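Local coordinates for ferric iron-binding protein HitA (Pseudomonas aeruginosa PAO1, PDB 6IWF), which binds ferric iron and is probably the periplasmic solute-binding protein of an iron uptake system, also linked to gallium internalization, at residues Y8-A13 against K35-L41; A54-E60 against V226-L232; N195-Y199 against S210-Y214. All coordinates share one frame; numbering follows the deposited sequence.

How the contacts relate
All three contacts reach the same mixed sheet but use it differently. Contact 2 is core: the antiparallel strands 56-59 and 224-231 are joined by a ladder of backbone hydrogen bonds with apolar side chains about it. Contact 1, partly buried, holds the neighbouring strand 4-9 where it gives way to a loop beside the start of helix 38-48; there a lysine ammonium bonds to backbone carbonyls and a leucine methyl packs on the chain. Contact 3, nearer the surface, sets a helix against a short strand through indole, leucine and a water. Contacts 1 and 2 adjoin, their centres about 9 Å apart; contact 3 is more distant, yet iron ligands from all three converge: His12, Glu60, Tyr196 and Tyr197.

Contact 1: Y8-A13 against K35-L41; sequences YNGQHA and KGGDGQL
Lys35 swings CG to the side opposite its own amide nitrogen (chi1 -176°) and bends at chi2 and chi4, so that its side chain curls back over the loop that follows Asn9 and delivers the ammonium to backbone carbonyls. Lys35 NZ donates to Gln11 O at 2.9 Å and, at greater length, to Asn9 O at 3.2 Å; a weak bond to Gly36 O completes the set. Asn9 O is gripped twice, for Gly36 N also donates to it, nearly straight at 167°; the two donors arrive from opposite faces of the carbonyl plane. On the way the lysine's methylenes are in use as well: CD lies 3.8 Å from ND2 of Asn9, and CE packs against CB of Ala13. The amide of Asn9 in turn donates through ND2 to His12 O, tying down the loop ahead of helix 13-27.

This is the C-terminal end of the two parallel strands in a beta-alpha-beta unit: strands 4-9 and 30-35, bridged at Asn9 and Lys35, are connected by helix 13-27, and each gives way to a helix, with His12 and Gly37 at the N-cap positions. His12 is an iron ligand in this protein, although no metal is bound here.

Across the glycine-rich turn, Leu41 drives CD1 against the backbone, 3.3 Å from Gly10 N, while its CD2 meets Tyr8 CD2 at 3.8 Å. Gly10 CA approaches Gly36 O in a straight CA-H...O contact. A water donates to Gly10 O and accepts from Asp38 N at the start of helix 38-48, whereas the carboxylate of Asp38 turns to the backbone N atoms of Glu60 and Glu61.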
loop_
_atom_site.group_PDB
_atom_site.type_symbol
_atom_site.label_atom_id
_atom_site.label_comp_id
_atom_site.label_asym_id
_atom_site.label_seq_id
_atom_site.Cartn_x
_atom_site.Cartn_y
_atom_site.Cartn_z
ATOM N N TYR A 8 14.570 -1.812 7.824
ATOM C CA TYR A 8 14.391 -2.178 6.421
ATOM C C TYR A 8 13.119 -1.492 5.943
ATOM O O TYR A 8 12.019 -1.858 6.373
ATOM C CB TYR A 8 14.290 -3.696 6.256
ATOM C CG TYR A 8 15.626 -4.416 6.201
ATOM C CD1 TYR A 8 16.772 -3.848 6.752
ATOM C CD2 TYR A 8 15.738 -5.664 5.601
ATOM C CE1 TYR A 8 17.987 -4.506 6.706
ATOM C CE2 TYR A 8 16.960 -6.329 5.551
ATOM C CZ TYR A 8 18.073 -5.744 6.111
ATOM O OH TYR A 8 19.286 -6.391 6.071
ATOM N N ASN A 9 13.257 -0.493 5.055
ATOM C CA ASN A 9 12.134 0.367 4.685
ATOM C C ASN A 9 11.716 0.108 3.243
ATOM O O ASN A 9 12.371 0.575 2.301
ATOM C CB ASN A 9 12.455 1.851 4.870
ATOM C CG ASN A 9 11.305 2.727 4.422
ATOM O OD1 ASN A 9 10.147 2.341 4.566
ATOM N ND2 ASN A 9 11.611 3.890 3.835
ATOM N N GLY A 10 10.601 -0.610 3.093
ATOM C CA GLY A 10 9.903 -0.768 1.831
ATOM C C GLY A 10 8.875 0.301 1.538
ATOM O O GLY A 10 8.376 0.372 0.410
ATOM N N GLN A 11 8.531 1.128 2.524
ATOM C CA GLN A 11 7.675 2.280 2.280
ATOM C C GLN A 11 8.479 3.377 1.585
ATOM O O GLN A 11 9.680 3.250 1.355
ATOM C CB GLN A 11 7.074 2.812 3.579
ATOM C CG GLN A 11 5.585 2.571 3.739
ATOM C CD GLN A 11 4.736 3.459 2.842
ATOM O OE1 GLN A 11 5.209 3.999 1.840
ATOM N NE2 GLN A 11 3.476 3.606 3.196
ATOM N N HIS A 12 7.804 4.470 1.255
ATOM C CA HIS A 12 8.451 5.558 0.528
ATOM C C HIS A 12 9.632 6.109 1.322
ATOM O O HIS A 12 9.635 6.115 2.556
ATOM C CB HIS A 12 7.426 6.651 0.228
ATOM C CG HIS A 12 6.525 6.317 -0.922
ATOM N ND1 HIS A 12 6.885 5.427 -1.912
ATOM C CD2 HIS A 12 5.282 6.748 -1.241
ATOM C CE1 HIS A 12 5.905 5.328 -2.794
ATOM N NE2 HIS A 12 4.918 6.116 -2.407
ATOM N N ALA A 13 10.659 6.557 0.589
ATOM C CA ALA A 13 11.925 6.949 1.210
ATOM C C ALA A 13 11.729 8.036 2.261
ATOM O O ALA A 13 12.226 7.920 3.390
ATOM C CB ALA A 13 12.902 7.417 0.133
ATOM N N LYS A 35 17.117 0.912 2.446
ATOM C CA LYS A 35 16.010 1.175 1.545
ATOM C C LYS A 35 15.919 0.086 0.487
ATOM O O LYS A 35 16.935 -0.349 -0.060
ATOM C CB LYS A 35 16.184 2.539 0.874
ATOM C CG LYS A 35 15.025 2.923 -0.005
ATOM C CD LYS A 35 13.797 3.298 0.817
ATOM C CE LYS A 35 12.586 3.502 -0.074
ATOM N NZ LYS A 35 11.847 2.229 -0.335
ATOM N N GLY A 36 14.699 -0.363 0.214
ATOM C CA GLY A 36 14.500 -1.356 -0.828
ATOM C C GLY A 36 13.028 -1.492 -1.142
ATOM O O GLY A 36 12.174 -0.848 -0.527
ATOM N N GLY A 37 12.733 -2.326 -2.136
ATOM C CA GLY A 37 11.357 -2.703 -2.376
ATOM C C GLY A 37 10.911 -3.770 -1.392
ATOM O O GLY A 37 11.719 -4.546 -0.884
ATOM N N ASP A 38 9.602 -3.779 -1.117
ATOM C CA ASP A 38 8.966 -4.768 -0.244
ATOM C C ASP A 38 9.505 -6.178 -0.460
ATOM O O ASP A 38 10.058 -6.802 0.454
ATOM C CB ASP A 38 7.452 -4.773 -0.493
ATOM C CG ASP A 38 6.711 -3.666 0.247
ATOM O OD1 ASP A 38 7.360 -2.827 0.926
ATOM O OD2 ASP A 38 5.461 -3.638 0.123
ATOM N N GLY A 39 9.342 -6.696 -1.679
ATOM C CA GLY A 39 9.739 -8.070 -1.949
ATOM C C GLY A 39 11.240 -8.280 -1.877
ATOM O O GLY A 39 11.708 -9.309 -1.377
ATOM N N GLN A 40 12.015 -7.313 -2.377
ATOM C CA GLN A 40 13.466 -7.403 -2.277
ATOM C C GLN A 40 13.896 -7.474 -0.817
ATOM O O GLN A 40 14.751 -8.287 -0.446
ATOM C CB GLN A 40 14.106 -6.206 -2.989
ATOM C CG GLN A 40 15.547 -5.912 -2.621
ATOM C CD GLN A 40 15.918 -4.439 -2.818
ATOM O OE1 GLN A 40 15.286 -3.714 -3.600
ATOM N NE2 GLN A 40 16.944 -3.991 -2.098
ATOM N N LEU A 41 13.273 -6.657 0.037
ATOM C CA LEU A 41 13.638 -6.667 1.450
ATOM C C LEU A 41 13.193 -7.957 2.128
ATOM O O LEU A 41 13.945 -8.532 2.923
ATOM C CB LEU A 41 13.045 -5.452 2.156
ATOM C CG LEU A 41 13.659 -4.121 1.714
ATOM C CD1 LEU A 41 12.813 -2.982 2.261
ATOM C CD2 LEU A 41 15.090 -4.026 2.205
HETATM O O HOH W 1 7.933 -1.413 -1.908
#

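Contact 2: A54-E60 against V226-L232; sequences ADVLYTE and VSGAAVL
Leu57 and Ala230 form a hydrogen-bonded antiparallel pair, with Leu57 N to Ala230 O and Ala230 N to Leu57 O both at 2.9 Å. Thr59 and Gly228 repeat the pattern, and the bond from Thr59 N to Gly228 O is nearly straight at 170°. One further bond, Leu232 N to Asp55 O at 3.0 Å, extends the pairing past Val56 and Val231, a non-hydrogen-bonded pair.

Packing is closest around this backbone. In Tyr58 a chi1 of -175° puts CG trans to the amide nitrogen and turns the CD1 edge of the ring to the neighbouring strand, where Gly228 O lies in the ring plane, 3.3 Å from Tyr58 CD1. Gly228 O thus receives the amide of Thr59 and the ring edge of Tyr58 together. Ser227 CB rests 3.1 Å from Thr59 O, while Ser227 OG hydrogen-bonds to Thr100 OG1. On the face carrying Leu57, Leu232 turns its CD2 inward, 3.9 Å from Ala54 CB and 4.1 Å from Leu57 CB, closing that end with aliphatic carbons.

By contrast, Glu60 is the partly exposed residue of this otherwise buried contact, and its side chain does not pack on strand 224-231. The carboxylate of Glu60, an iron ligand in this protein, hydrogen-bonds through OE1 to the hydroxyl of Tyr196. With no metal bound, that hydrogen bond links two ligands of the site.

Strand 56-59 is flanked in the sheet by strand 224-231 and by the parallel strand 4-9, while Tyr58, Ala229 and Val231 pack on helix 238-248 and Leu57 meets Tyr8.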
loop_
_atom_site.group_PDB
_atom_site.type_symbol
_atom_site.label_atom_id
_atom_site.label_comp_id
_atom_site.label_asym_id
_atom_site.label_seq_id
_atom_site.Cartn_x
_atom_site.Cartn_y
_atom_site.Cartn_z
ATOM N N ALA A 54 18.528 -6.662 10.291
ATOM C CA ALA A 54 17.252 -5.961 10.374
ATOM C C ALA A 54 16.630 -6.117 11.754
ATOM O O ALA A 54 16.543 -7.223 12.295
ATOM C CB ALA A 54 16.288 -6.487 9.309
ATOM N N ASP A 55 16.191 -4.999 12.325
ATOM C CA ASP A 55 15.444 -5.020 13.572
ATOM C C ASP A 55 13.950 -4.826 13.360
ATOM O O ASP A 55 13.146 -5.467 14.046
ATOM C CB ASP A 55 15.975 -3.932 14.510
ATOM C CG ASP A 55 17.410 -4.178 14.917
ATOM O OD1 ASP A 55 17.665 -5.234 15.545
ATOM O OD2 ASP A 55 18.277 -3.338 14.585
ATOM N N VAL A 56 13.584 -3.960 12.417
ATOM C CA VAL A 56 12.202 -3.613 12.098
ATOM C C VAL A 56 12.069 -3.613 10.583
ATOM O O VAL A 56 12.965 -3.141 9.874
ATOM C CB VAL A 56 11.810 -2.237 12.689
ATOM C CG1 VAL A 56 10.423 -1.802 12.217
ATOM C CG2 VAL A 56 11.862 -2.275 14.218
ATOM N N LEU A 57 10.965 -4.171 10.088
ATOM C CA LEU A 57 10.618 -4.118 8.675
ATOM C C LEU A 57 9.368 -3.269 8.503
ATOM O O LEU A 57 8.396 -3.437 9.241
ATOM C CB LEU A 57 10.381 -5.517 8.117
ATOM C CG LEU A 57 9.843 -5.607 6.679
ATOM C CD1 LEU A 57 10.852 -5.107 5.663
ATOM C CD2 LEU A 57 9.418 -7.037 6.373
ATOM N N TYR A 58 9.392 -2.371 7.523
ATOM C CA TYR A 58 8.287 -1.459 7.246
ATOM C C TYR A 58 7.975 -1.596 5.768
ATOM O O TYR A 58 8.859 -1.363 4.938
ATOM C CB TYR A 58 8.704 -0.027 7.601
ATOM C CG TYR A 58 7.658 1.066 7.507
ATOM C CD1 TYR A 58 6.296 0.793 7.446
ATOM C CD2 TYR A 58 8.058 2.394 7.490
ATOM C CE1 TYR A 58 5.360 1.842 7.378
ATOM C CE2 TYR A 58 7.147 3.427 7.419
ATOM C CZ TYR A 58 5.815 3.155 7.361
ATOM O OH TYR A 58 4.943 4.216 7.295
ATOM N N THR A 59 6.758 -2.038 5.436
ATOM C CA THR A 59 6.412 -2.317 4.048
ATOM C C THR A 59 5.231 -1.474 3.579
ATOM O O THR A 59 4.354 -1.090 4.362
ATOM C CB THR A 59 6.075 -3.796 3.828
ATOM O OG1 THR A 59 4.947 -4.163 4.631
ATOM C CG2 THR A 59 7.276 -4.683 4.151
ATOM N N GLU A 60 5.214 -1.224 2.270
ATOM C CA GLU A 60 4.090 -0.555 1.625
ATOM C C GLU A 60 2.824 -1.401 1.665
ATOM O O GLU A 60 1.714 -0.863 1.748
ATOM C CB GLU A 60 4.448 -0.242 0.175
ATOM C CG GLU A 60 4.629 1.214 -0.134
ATOM C CD GLU A 60 4.499 1.485 -1.611
ATOM O OE1 GLU A 60 3.609 2.274 -1.983
ATOM O OE2 GLU A 60 5.273 0.891 -2.391
ATOM N N VAL A 226 -3.400 -2.021 3.421
ATOM C CA VAL A 226 -2.666 -1.461 4.556
ATOM C C VAL A 226 -1.164 -1.614 4.339
ATOM O O VAL A 226 -0.702 -2.608 3.762
ATOM C CB VAL A 226 -3.091 -2.105 5.893
ATOM C CG1 VAL A 226 -4.623 -2.169 6.016
ATOM C CG2 VAL A 226 -2.500 -3.480 6.042
ATOM N N SER A 227 -0.409 -0.611 4.775
ATOM C CA SER A 227 1.020 -0.753 4.986
ATOM C C SER A 227 1.237 -1.254 6.405
ATOM O O SER A 227 0.413 -1.032 7.287
ATOM C CB SER A 227 1.761 0.569 4.804
ATOM O OG SER A 227 1.499 1.433 5.893
ATOM N N GLY A 228 2.367 -1.913 6.629
ATOM C CA GLY A 228 2.549 -2.521 7.931
ATOM C C GLY A 228 3.989 -2.548 8.390
ATOM O O GLY A 228 4.922 -2.197 7.665
ATOM N N ALA A 229 4.154 -2.984 9.634
ATOM C CA ALA A 229 5.478 -3.036 10.221
ATOM C C ALA A 229 5.579 -4.223 11.161
ATOM O O ALA A 229 4.579 -4.750 11.650
ATOM C CB ALA A 229 5.824 -1.754 10.984
ATOM N N ALA A 230 6.813 -4.620 11.426
ATOM C CA ALA A 230 7.053 -5.815 12.222
ATOM C C ALA A 230 8.447 -5.741 12.817
ATOM O O ALA A 230 9.334 -5.088 12.271
ATOM C CB ALA A 230 6.904 -7.092 11.380
ATOM N N VAL A 231 8.616 -6.419 13.951
ATOM C CA VAL A 231 9.911 -6.651 14.588
ATOM C C VAL A 231 10.441 -8.010 14.143
ATOM O O VAL A 231 9.709 -9.001 14.167
ATOM C CB VAL A 231 9.763 -6.611 16.117
ATOM C CG1 VAL A 231 11.085 -7.010 16.803
ATOM C CG2 VAL A 231 9.294 -5.226 16.557
ATOM N N LEU A 232 11.720 -8.075 13.776
ATOM C CA LEU A 232 12.299 -9.348 13.358
ATOM C C LEU A 232 12.606 -10.205 14.580
ATOM O O LEU A 232 13.126 -9.711 15.585
ATOM C CB LEU A 232 13.571 -9.130 12.536
ATOM C CG LEU A 232 13.416 -8.757 11.060
ATOM C CD1 LEU A 232 12.540 -9.786 10.342
ATOM C CD2 LEU A 232 12.869 -7.341 10.865
#

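Contact 3: N195-Y199 against S210-Y214; sequences NYYWY and SRLHY
Trp198 and Leu212 supply the apolar part. The indole extends from helix 196-205 with a trans chi1 of -174°, which carries the ring across to the short strand 211-213, and Leu212 sits over one face of it. Leu212 CG lies 3.9 Å from the centroid of the five-membered ring, 20° off the normal, a CH-pi contact; CD2 of the same leucine reaches Trp198 CD1 at 3.6 Å. The other methyl, Leu212 CD1, meets Tyr199 CE1 at 4.2 Å, so the leucine is shared by two aromatic residues of one helix turn. Within that turn, Trp198 CE3 lies over the centre of the Tyr199 ring.

Direct hydrogen bonding is confined to the indole: Trp198 NE1 donates to Ser210 O at 3.1 Å. The acceptor lies in the indole plane, yet the donor stands well above the carbonyl plane. Ser210 OG is held by Glu184.

Water makes the third link, between Tyr199 OH and Tyr214 OH, which are 4.2 Å apart; it donates to the former, a hydroxyl also bonded to Ala275 O.

Together these interactions join the helix bearing the iron ligands Tyr196 and Tyr197 to a strand of the sheet. The indole is fixed twice, by its N-H in plane and by leucine on a face, which would limit its rotation.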
loop_
_atom_site.group_PDB
_atom_site.type_symbol
_atom_site.label_atom_id
_atom_site.label_comp_id
_atom_site.label_asym_id
_atom_site.label_seq_id
_atom_site.Cartn_x
_atom_site.Cartn_y
_atom_site.Cartn_z
ATOM N N ASN A 195 -4.614 6.371 -3.953
ATOM C CA ASN A 195 -5.046 7.761 -3.826
ATOM C C ASN A 195 -3.885 8.707 -3.556
ATOM O O ASN A 195 -3.921 9.867 -3.989
ATOM C CB ASN A 195 -6.083 7.872 -2.703
ATOM C CG ASN A 195 -5.469 7.667 -1.341
ATOM O OD1 ASN A 195 -5.074 6.554 -0.980
ATOM N ND2 ASN A 195 -5.360 8.751 -0.574
ATOM N N TYR A 196 -2.846 8.245 -2.849
ATOM C CA TYR A 196 -1.898 9.212 -2.300
ATOM C C TYR A 196 -0.998 9.832 -3.367
ATOM O O TYR A 196 -0.418 10.895 -3.113
ATOM C CB TYR A 196 -1.067 8.563 -1.183
ATOM C CG TYR A 196 -0.322 7.327 -1.591
ATOM C CD1 TYR A 196 0.861 7.423 -2.315
ATOM C CD2 TYR A 196 -0.782 6.062 -1.247
ATOM C CE1 TYR A 196 1.563 6.291 -2.694
ATOM C CE2 TYR A 196 -0.079 4.918 -1.628
ATOM C CZ TYR A 196 1.091 5.048 -2.356
ATOM O OH TYR A 196 1.807 3.929 -2.746
ATOM N N TYR A 197 -0.891 9.222 -4.559
ATOM C CA TYR A 197 -0.057 9.806 -5.614
ATOM C C TYR A 197 -0.613 11.139 -6.089
ATOM O O TYR A 197 0.147 12.056 -6.425
ATOM C CB TYR A 197 0.058 8.853 -6.800
ATOM C CG TYR A 197 0.882 7.632 -6.507
ATOM C CD1 TYR A 197 2.273 7.694 -6.517
ATOM C CD2 TYR A 197 0.271 6.410 -6.226
ATOM C CE1 TYR A 197 3.036 6.574 -6.240
ATOM C CE2 TYR A 197 1.030 5.291 -5.952
ATOM C CZ TYR A 197 2.408 5.381 -5.959
ATOM O OH TYR A 197 3.169 4.265 -5.693
ATOM N N TRP A 198 -1.935 11.253 -6.166
ATOM C CA TRP A 198 -2.536 12.524 -6.538
ATOM C C TRP A 198 -2.175 13.615 -5.533
ATOM O O TRP A 198 -1.830 14.739 -5.921
ATOM C CB TRP A 198 -4.052 12.353 -6.642
ATOM C CG TRP A 198 -4.793 13.540 -7.158
ATOM C CD1 TRP A 198 -5.109 13.816 -8.461
ATOM C CD2 TRP A 198 -5.353 14.595 -6.377
ATOM N NE1 TRP A 198 -5.822 14.988 -8.535
ATOM C CE2 TRP A 198 -5.986 15.489 -7.270
ATOM C CE3 TRP A 198 -5.377 14.877 -5.006
ATOM C CZ2 TRP A 198 -6.632 16.646 -6.839
ATOM C CZ3 TRP A 198 -6.020 16.033 -4.574
ATOM C CH2 TRP A 198 -6.645 16.902 -5.492
ATOM N N TYR A 199 -2.224 13.291 -4.235
ATOM C CA TYR A 199 -1.927 14.294 -3.216
ATOM C C TYR A 199 -0.458 14.706 -3.237
ATOM O O TYR A 199 -0.140 15.887 -3.050
ATOM C CB TYR A 199 -2.334 13.770 -1.837
ATOM C CG TYR A 199 -3.826 13.706 -1.653
ATOM C CD1 TYR A 199 -4.556 12.581 -2.052
ATOM C CD2 TYR A 199 -4.527 14.790 -1.129
ATOM C CE1 TYR A 199 -5.929 12.518 -1.899
ATOM C CE2 TYR A 199 -5.897 14.739 -0.977
ATOM C CZ TYR A 199 -6.597 13.609 -1.365
ATOM O OH TYR A 199 -7.959 13.572 -1.198
ATOM N N SER A 210 -6.144 17.243 -12.986
ATOM C CA SER A 210 -6.732 15.926 -12.815
ATOM C C SER A 210 -7.547 15.863 -11.525
ATOM O O SER A 210 -7.361 16.650 -10.589
ATOM C CB SER A 210 -5.636 14.860 -12.809
ATOM O OG SER A 210 -4.834 14.977 -11.648
ATOM N N ARG A 211 -8.471 14.907 -11.485
ATOM C CA ARG A 211 -9.318 14.698 -10.324
ATOM C C ARG A 211 -9.342 13.209 -10.001
ATOM O O ARG A 211 -8.922 12.369 -10.800
ATOM C CB ARG A 211 -10.734 15.246 -10.558
ATOM C CG ARG A 211 -10.752 16.763 -10.882
ATOM C CD ARG A 211 -12.148 17.395 -10.826
ATOM N NE ARG A 211 -13.147 16.645 -11.586
ATOM C CZ ARG A 211 -14.195 17.190 -12.210
ATOM N NH1 ARG A 211 -15.051 16.408 -12.869
ATOM N NH2 ARG A 211 -14.388 18.512 -12.181
ATOM N N LEU A 212 -9.838 12.890 -8.812
ATOM C CA LEU A 212 -9.950 11.512 -8.365
ATOM C C LEU A 212 -11.403 11.086 -8.399
ATOM O O LEU A 212 -12.283 11.787 -7.884
ATOM C CB LEU A 212 -9.385 11.329 -6.955
ATOM C CG LEU A 212 -7.877 11.528 -6.852
ATOM C CD1 LEU A 212 -7.381 11.026 -5.496
ATOM C CD2 LEU A 212 -7.142 10.835 -7.987
ATOM N N HIS A 213 -11.642 9.929 -8.996
ATOM C CA HIS A 213 -12.928 9.266 -8.947
ATOM C C HIS A 213 -12.830 8.075 -8.007
ATOM O O HIS A 213 -11.889 7.283 -8.097
ATOM C CB HIS A 213 -13.344 8.801 -10.338
ATOM C CG HIS A 213 -14.634 8.050 -10.344
ATOM N ND1 HIS A 213 -15.844 8.659 -10.093
ATOM C CD2 HIS A 213 -14.900 6.736 -10.530
ATOM C CE1 HIS A 213 -16.807 7.754 -10.146
ATOM N NE2 HIS A 213 -16.261 6.580 -10.414
ATOM N N TYR A 214 -13.806 7.943 -7.117
ATOM C CA TYR A 214 -13.884 6.808 -6.207
ATOM C C TYR A 214 -14.994 5.888 -6.690
ATOM O O TYR A 214 -16.143 6.324 -6.840
ATOM C CB TYR A 214 -14.142 7.275 -4.774
ATOM C CG TYR A 214 -12.981 8.029 -4.219
ATOM C CD1 TYR A 214 -12.764 9.363 -4.561
ATOM C CD2 TYR A 214 -12.071 7.405 -3.380
ATOM C CE1 TYR A 214 -11.686 10.049 -4.062
ATOM C CE2 TYR A 214 -10.989 8.086 -2.876
ATOM C CZ TYR A 214 -10.799 9.399 -3.221
ATOM O OH TYR A 214 -9.708 10.063 -2.720
HETATM O O HOH W 2 -9.739 12.576 -2.966
#